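Local structure of fibrillarin-like rRNA/tRNA 2'-O-methyltransferase (Methanocaldococcus jannaschii, 1FBN) at residues P134-Y148 and K162-M175. The protein probably transfers methyl groups from S-adenosyl-L-methionine to ribose 2'-hydroxyls of rRNA and tRNA, at sites chosen by a guide RNA in box C/D particles. Residues are numbered along the deposited sequence; the frame is centred on the assembly and turned at random.
Sequences PQEYANIVEKVDVIY and KNAKWFLKKGGYGM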
loop_
_atom_site.group_PDB
_atom_site.type_symbol
_atom_site.label_atom_id
_atom_site.label_comp_id
_atom_site.label_asym_id
_atom_site.label_seq_id
_atom_site.Cartn_x
_atom_site.Cartn_y
_atom_site.Cartn_z
ATOM N N PRO A 134 -5.972 17.785 2.887
ATOM C CA PRO A 134 -6.806 17.025 1.951
ATOM C C PRO A 134 -7.896 17.822 1.237
ATOM O O PRO A 134 -8.331 17.434 0.149
ATOM C CB PRO A 134 -7.386 15.917 2.834
ATOM C CG PRO A 134 -7.476 16.571 4.168
ATOM C CD PRO A 134 -6.157 17.292 4.263
ATOM N N GLN A 135 -8.320 18.937 1.831
ATOM C CA GLN A 135 -9.361 19.770 1.228
ATOM C C GLN A 135 -8.917 20.362 -0.102
ATOM O O GLN A 135 -9.749 20.660 -0.958
ATOM C CB GLN A 135 -9.788 20.898 2.172
ATOM C CG GLN A 135 -8.716 21.939 2.472
ATOM C CD GLN A 135 -7.748 21.514 3.569
ATOM O OE1 GLN A 135 -7.857 20.420 4.137
ATOM N NE2 GLN A 135 -6.800 22.394 3.885
ATOM N N GLU A 136 -7.606 20.506 -0.279
ATOM C CA GLU A 136 -7.054 21.068 -1.506
ATOM C C GLU A 136 -7.264 20.191 -2.737
ATOM O O GLU A 136 -7.357 20.704 -3.852
ATOM C CB GLU A 136 -5.572 21.407 -1.335
ATOM C CG GLU A 136 -5.312 22.599 -0.418
ATOM C CD GLU A 136 -3.861 23.072 -0.440
ATOM O OE1 GLU A 136 -2.968 22.266 -0.776
ATOM O OE2 GLU A 136 -3.609 24.253 -0.115
ATOM N N TYR A 137 -7.322 18.876 -2.548
ATOM C CA TYR A 137 -7.549 17.970 -3.674
ATOM C C TYR A 137 -8.898 17.237 -3.616
ATOM O O TYR A 137 -9.115 16.255 -4.330
ATOM C CB TYR A 137 -6.386 16.978 -3.837
ATOM C CG TYR A 137 -5.910 16.304 -2.568
ATOM C CD1 TYR A 137 -6.532 15.151 -2.091
ATOM C CD2 TYR A 137 -4.799 16.791 -1.872
ATOM C CE1 TYR A 137 -6.056 14.496 -0.954
ATOM C CE2 TYR A 137 -4.316 16.144 -0.736
ATOM C CZ TYR A 137 -4.947 14.999 -0.280
ATOM O OH TYR A 137 -4.468 14.350 0.841
ATOM N N ALA A 138 -9.820 17.761 -2.809
ATOM C CA ALA A 138 -11.145 17.165 -2.648
ATOM C C ALA A 138 -12.040 17.252 -3.890
ATOM O O ALA A 138 -13.019 16.513 -3.998
ATOM C CB ALA A 138 -11.848 17.753 -1.428
ATOM N N ASN A 139 -11.728 18.163 -4.811
ATOM C CA ASN A 139 -12.511 18.282 -6.042
ATOM C C ASN A 139 -11.943 17.374 -7.145
ATOM O O ASN A 139 -12.393 17.427 -8.292
ATOM C CB ASN A 139 -12.565 19.735 -6.538
ATOM C CG ASN A 139 -13.629 20.570 -5.827
ATOM O OD1 ASN A 139 -14.486 20.046 -5.117
ATOM N ND2 ASN A 139 -13.583 21.878 -6.037
ATOM N N ILE A 140 -10.949 16.556 -6.797
ATOM C CA ILE A 140 -10.324 15.634 -7.753
ATOM C C ILE A 140 -10.521 14.191 -7.295
ATOM O O ILE A 140 -10.909 13.320 -8.079
ATOM C CB ILE A 140 -8.793 15.868 -7.874
ATOM C CG1 ILE A 140 -8.491 17.334 -8.175
ATOM C CG2 ILE A 140 -8.211 14.981 -8.974
ATOM C CD1 ILE A 140 -7.014 17.663 -8.138
ATOM N N VAL A 141 -10.223 13.948 -6.021
ATOM C CA VAL A 141 -10.337 12.621 -5.437
ATOM C C VAL A 141 -11.772 12.288 -5.047
ATOM O O VAL A 141 -12.356 12.923 -4.169
ATOM C CB VAL A 141 -9.405 12.465 -4.196
ATOM C CG1 VAL A 141 -9.513 11.060 -3.610
ATOM C CG2 VAL A 141 -7.963 12.760 -4.578
ATOM N N GLU A 142 -12.342 11.301 -5.730
ATOM C CA GLU A 142 -13.697 10.850 -5.444
ATOM C C GLU A 142 -13.642 9.957 -4.210
ATOM O O GLU A 142 -12.558 9.555 -3.790
ATOM C CB GLU A 142 -14.244 10.064 -6.632
ATOM C CG GLU A 142 -14.113 10.809 -7.954
ATOM C CD GLU A 142 -15.231 10.505 -8.934
ATOM O OE1 GLU A 142 -16.216 9.831 -8.549
ATOM O OE2 GLU A 142 -15.134 10.967 -10.092
ATOM N N LYS A 143 -14.796 9.651 -3.622
ATOM C CA LYS A 143 -14.822 8.788 -2.443
ATOM C C LYS A 143 -14.089 7.476 -2.740
ATOM O O LYS A 143 -14.307 6.850 -3.780
ATOM C CB LYS A 143 -16.258 8.534 -1.981
ATOM C CG LYS A 143 -16.865 9.683 -1.166
ATOM C CD LYS A 143 -16.053 9.951 0.101
ATOM C CE LYS A 143 -16.833 10.713 1.169
ATOM N NZ LYS A 143 -17.172 12.109 0.781
ATOM N N VAL A 144 -13.174 7.104 -1.851
ATOM C CA VAL A 144 -12.376 5.898 -2.031
ATOM C C VAL A 144 -12.764 4.726 -1.139
ATOM O O VAL A 144 -13.398 4.898 -0.098
ATOM C CB VAL A 144 -10.857 6.198 -1.851
ATOM C CG1 VAL A 144 -10.414 7.297 -2.823
ATOM C CG2 VAL A 144 -10.555 6.603 -0.416
ATOM N N ASP A 145 -12.363 3.531 -1.565
ATOM C CA ASP A 145 -12.632 2.296 -0.831
ATOM C C ASP A 145 -11.506 2.004 0.152
ATOM O O ASP A 145 -11.725 1.435 1.217
ATOM C CB ASP A 145 -12.741 1.125 -1.807
ATOM C CG ASP A 145 -13.814 1.334 -2.845
ATOM O OD1 ASP A 145 -15.002 1.209 -2.491
ATOM O OD2 ASP A 145 -13.473 1.636 -4.007
ATOM N N VAL A 146 -10.294 2.394 -0.225
ATOM C CA VAL A 146 -9.126 2.150 0.604
ATOM C C VAL A 146 -8.140 3.313 0.575
ATOM O O VAL A 146 -7.988 3.997 -0.436
ATOM C CB VAL A 146 -8.354 0.879 0.109
ATOM C CG1 VAL A 146 -7.134 0.606 0.989
ATOM C CG2 VAL A 146 -9.269 -0.338 0.085
ATOM N N ILE A 147 -7.517 3.567 1.718
ATOM C CA ILE A 147 -6.479 4.583 1.804
ATOM C C ILE A 147 -5.247 3.812 2.257
ATOM O O ILE A 147 -5.311 3.037 3.218
ATOM C CB ILE A 147 -6.779 5.686 2.848
ATOM C CG1 ILE A 147 -7.948 6.560 2.390
ATOM C CG2 ILE A 147 -5.544 6.564 3.037
ATOM C CD1 ILE A 147 -8.300 7.671 3.367
ATOM N N TYR A 148 -4.163 3.941 1.501
ATOM C CA TYR A 148 -2.905 3.290 1.844
ATOM C C TYR A 148 -1.945 4.416 2.189
ATOM O O TYR A 148 -1.710 5.304 1.369
ATOM C CB TYR A 148 -2.349 2.480 0.665
ATOM C CG TYR A 148 -1.022 1.814 0.970
ATOM C CD1 TYR A 148 -0.973 0.536 1.535
ATOM C CD2 TYR A 148 0.187 2.474 0.726
ATOM C CE1 TYR A 148 0.245 -0.068 1.854
ATOM C CE2 TYR A 148 1.412 1.879 1.040
ATOM C CZ TYR A 148 1.431 0.608 1.604
ATOM O OH TYR A 148 2.630 0.011 1.913
ATOM N N LYS A 162 -7.680 12.406 8.977
ATOM C CA LYS A 162 -8.125 13.589 8.247
ATOM C C LYS A 162 -8.560 13.207 6.827
ATOM O O LYS A 162 -9.612 13.633 6.350
ATOM C CB LYS A 162 -6.997 14.622 8.198
ATOM C CG LYS A 162 -7.459 16.039 7.939
ATOM C CD LYS A 162 -6.286 17.012 7.880
ATOM C CE LYS A 162 -5.460 16.989 9.150
ATOM N NZ LYS A 162 -4.338 17.953 9.062
ATOM N N ASN A 163 -7.759 12.373 6.171
ATOM C CA ASN A 163 -8.064 11.927 4.820
ATOM C C ASN A 163 -9.241 10.957 4.774
ATOM O O ASN A 163 -9.963 10.902 3.782
ATOM C CB ASN A 163 -6.824 11.317 4.170
ATOM C CG ASN A 163 -5.881 12.372 3.618
ATOM O OD1 ASN A 163 -5.937 12.700 2.432
ATOM N ND2 ASN A 163 -5.023 12.919 4.476
ATOM N N ALA A 164 -9.435 10.202 5.855
ATOM C CA ALA A 164 -10.539 9.250 5.947
ATOM C C ALA A 164 -11.864 10.012 6.039
ATOM O O ALA A 164 -12.844 9.649 5.383
ATOM C CB ALA A 164 -10.362 8.346 7.158
ATOM N N LYS A 165 -11.881 11.078 6.840
ATOM C CA LYS A 165 -13.075 11.908 7.005
ATOM C C LYS A 165 -13.475 12.482 5.655
ATOM O O LYS A 165 -14.644 12.469 5.282
ATOM C CB LYS A 165 -12.814 13.073 7.969
ATOM C CG LYS A 165 -12.654 12.711 9.442
ATOM C CD LYS A 165 -12.327 13.981 10.235
ATOM C CE LYS A 165 -12.015 13.716 11.700
ATOM N NZ LYS A 165 -13.219 13.312 12.465
ATOM N N TRP A 166 -12.486 12.974 4.918
ATOM C CA TRP A 166 -12.726 13.562 3.613
ATOM C C TRP A 166 -13.075 12.592 2.492
ATOM O O TRP A 166 -14.060 12.801 1.784
ATOM C CB TRP A 166 -11.513 14.390 3.176
ATOM C CG TRP A 166 -11.482 15.758 3.762
ATOM C CD1 TRP A 166 -10.878 16.140 4.924
ATOM C CD2 TRP A 166 -12.107 16.937 3.227
ATOM N NE1 TRP A 166 -11.090 17.480 5.150
ATOM C CE2 TRP A 166 -11.842 17.994 4.126
ATOM C CE3 TRP A 166 -12.868 17.200 2.078
ATOM C CZ2 TRP A 166 -12.312 19.298 3.914
ATOM C CZ3 TRP A 166 -13.335 18.496 1.865
ATOM C CH2 TRP A 166 -13.054 19.526 2.782
ATOM N N PHE A 167 -12.305 11.509 2.371
ATOM C CA PHE A 167 -12.478 10.565 1.268
ATOM C C PHE A 167 -12.896 9.115 1.505
ATOM O O PHE A 167 -13.409 8.476 0.586
ATOM C CB PHE A 167 -11.192 10.550 0.437
ATOM C CG PHE A 167 -10.661 11.915 0.127
ATOM C CD1 PHE A 167 -11.348 12.764 -0.729
ATOM C CD2 PHE A 167 -9.491 12.367 0.718
ATOM C CE1 PHE A 167 -10.875 14.049 -0.990
ATOM C CE2 PHE A 167 -9.010 13.647 0.464
ATOM C CZ PHE A 167 -9.705 14.490 -0.391
ATOM N N LEU A 168 -12.689 8.584 2.703
ATOM C CA LEU A 168 -13.016 7.183 2.939
ATOM C C LEU A 168 -14.486 6.843 3.178
ATOM O O LEU A 168 -15.130 7.382 4.079
ATOM C CB LEU A 168 -12.135 6.618 4.053
ATOM C CG LEU A 168 -12.026 5.097 4.156
ATOM C CD1 LEU A 168 -11.656 4.493 2.806
ATOM C CD2 LEU A 168 -10.987 4.750 5.200
ATOM N N LYS A 169 -15.004 5.934 2.353
ATOM C CA LYS A 169 -16.386 5.471 2.451
ATOM C C LYS A 169 -16.561 4.779 3.790
ATOM O O LYS A 169 -15.603 4.226 4.326
ATOM C CB LYS A 169 -16.683 4.440 1.357
ATOM C CG LYS A 169 -16.602 4.951 -0.066
ATOM C CD LYS A 169 -16.895 3.831 -1.041
ATOM C CE LYS A 169 -16.908 4.329 -2.467
ATOM N NZ LYS A 169 -17.131 3.201 -3.408
ATOM N N LYS A 170 -17.778 4.809 4.331
ATOM C CA LYS A 170 -18.055 4.133 5.599
ATOM C C LYS A 170 -17.978 2.640 5.281
ATOM O O LYS A 170 -18.586 2.174 4.318
ATOM C CB LYS A 170 -19.448 4.497 6.127
ATOM C CG LYS A 170 -19.693 4.049 7.565
ATOM C CD LYS A 170 -20.873 3.087 7.692
ATOM C CE LYS A 170 -22.203 3.772 7.400
ATOM N NZ LYS A 170 -23.363 2.859 7.623
ATOM N N GLY A 171 -17.214 1.897 6.071
ATOM C CA GLY A 171 -17.050 0.479 5.805
ATOM C C GLY A 171 -15.781 0.255 4.992
ATOM O O GLY A 171 -15.343 -0.878 4.809
ATOM N N GLY A 172 -15.211 1.349 4.485
ATOM C CA GLY A 172 -13.981 1.289 3.715
ATOM C C GLY A 172 -12.824 0.945 4.633
ATOM O O GLY A 172 -13.015 0.789 5.838
ATOM N N TYR A 173 -11.616 0.876 4.085
ATOM C CA TYR A 173 -10.448 0.509 4.878
ATOM C C TYR A 173 -9.269 1.464 4.831
ATOM O O TYR A 173 -8.990 2.096 3.805
ATOM C CB TYR A 173 -9.938 -0.872 4.456
ATOM C CG TYR A 173 -10.854 -2.014 4.797
ATOM C CD1 TYR A 173 -11.993 -2.270 4.036
ATOM C CD2 TYR A 173 -10.584 -2.843 5.879
ATOM C CE1 TYR A 173 -12.845 -3.324 4.346
ATOM C CE2 TYR A 173 -11.430 -3.905 6.198
ATOM C CZ TYR A 173 -12.559 -4.134 5.429
ATOM O OH TYR A 173 -13.420 -5.149 5.763
ATOM N N GLY A 174 -8.552 1.507 5.950
ATOM C CA GLY A 174 -7.363 2.324 6.058
ATOM C C GLY A 174 -6.187 1.395 6.300
ATOM O O GLY A 174 -6.244 0.541 7.189
HETATM N N MSE A 175 -5.166 1.492 5.449
HETATM C CA MSE A 175 -3.957 0.682 5.580
HETATM C C MSE A 175 -2.825 1.666 5.862
HETATM O O MSE A 175 -2.608 2.595 5.089
HETATM C CB MSE A 175 -3.664 -0.089 4.284
HETATM C CG MSE A 175 -4.746 -1.074 3.866
HETATM SE SE MSE A 175 -4.282 -2.085 2.432
HETATM C CE MSE A 175 -3.388 -3.406 3.239
#
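The amide of Asn163 is gripped at both ends: its OD1 takes the hydroxyl proton of Tyr137 OH at 2.7 Å, in the carbonyl plane and on a lone pair, while ND2 donates to Ala131 O and Ile159 O. Together they fix the amide's rotation; Ile159 is one turn back in the same helix, whereas Tyr137 and Ala131 join that helix to the chain at and after the predicted methyl-donor site. Next to it the Phe167 ring packs against 134-148. Val141 CG1, anti to its own backbone N (chi1 -179°), lies over one face, 4.1 Å from the ring centroid, and Trp166 CB over the other; Pro134 O and Ala138 CA sit at the edge, and the Tyr137 ring is nearly parallel but slid aside, planes 17° apart. Trp166 lies across the 3-10 turn, with Gln135 CA over its six-membered ring and Pro134 CG 3.5 Å from Trp166 CD1. Beyond the helix the two segments pair as neighbouring parallel strands of the Rossmann-like methyltransferase sheet, joined by a beta-alpha-beta crossover through helix 156-167. Val144 N donates to Phe167 O and Val144 O accepts from Lys169 N; after a type II beta turn from Lys169 to Gly172, pairing resumes with Tyr173 N to Asp145 O, then Ile147 N to Tyr173 O and Met175 N to Ile147 O (2.7 Å). Lys169, extended alongside Asp145, brings NZ 3.1 Å from Asp145 OD1, above the carboxylate plane, as a salt bridge; OD2 accepts from Lys77 N of the adjoining strand.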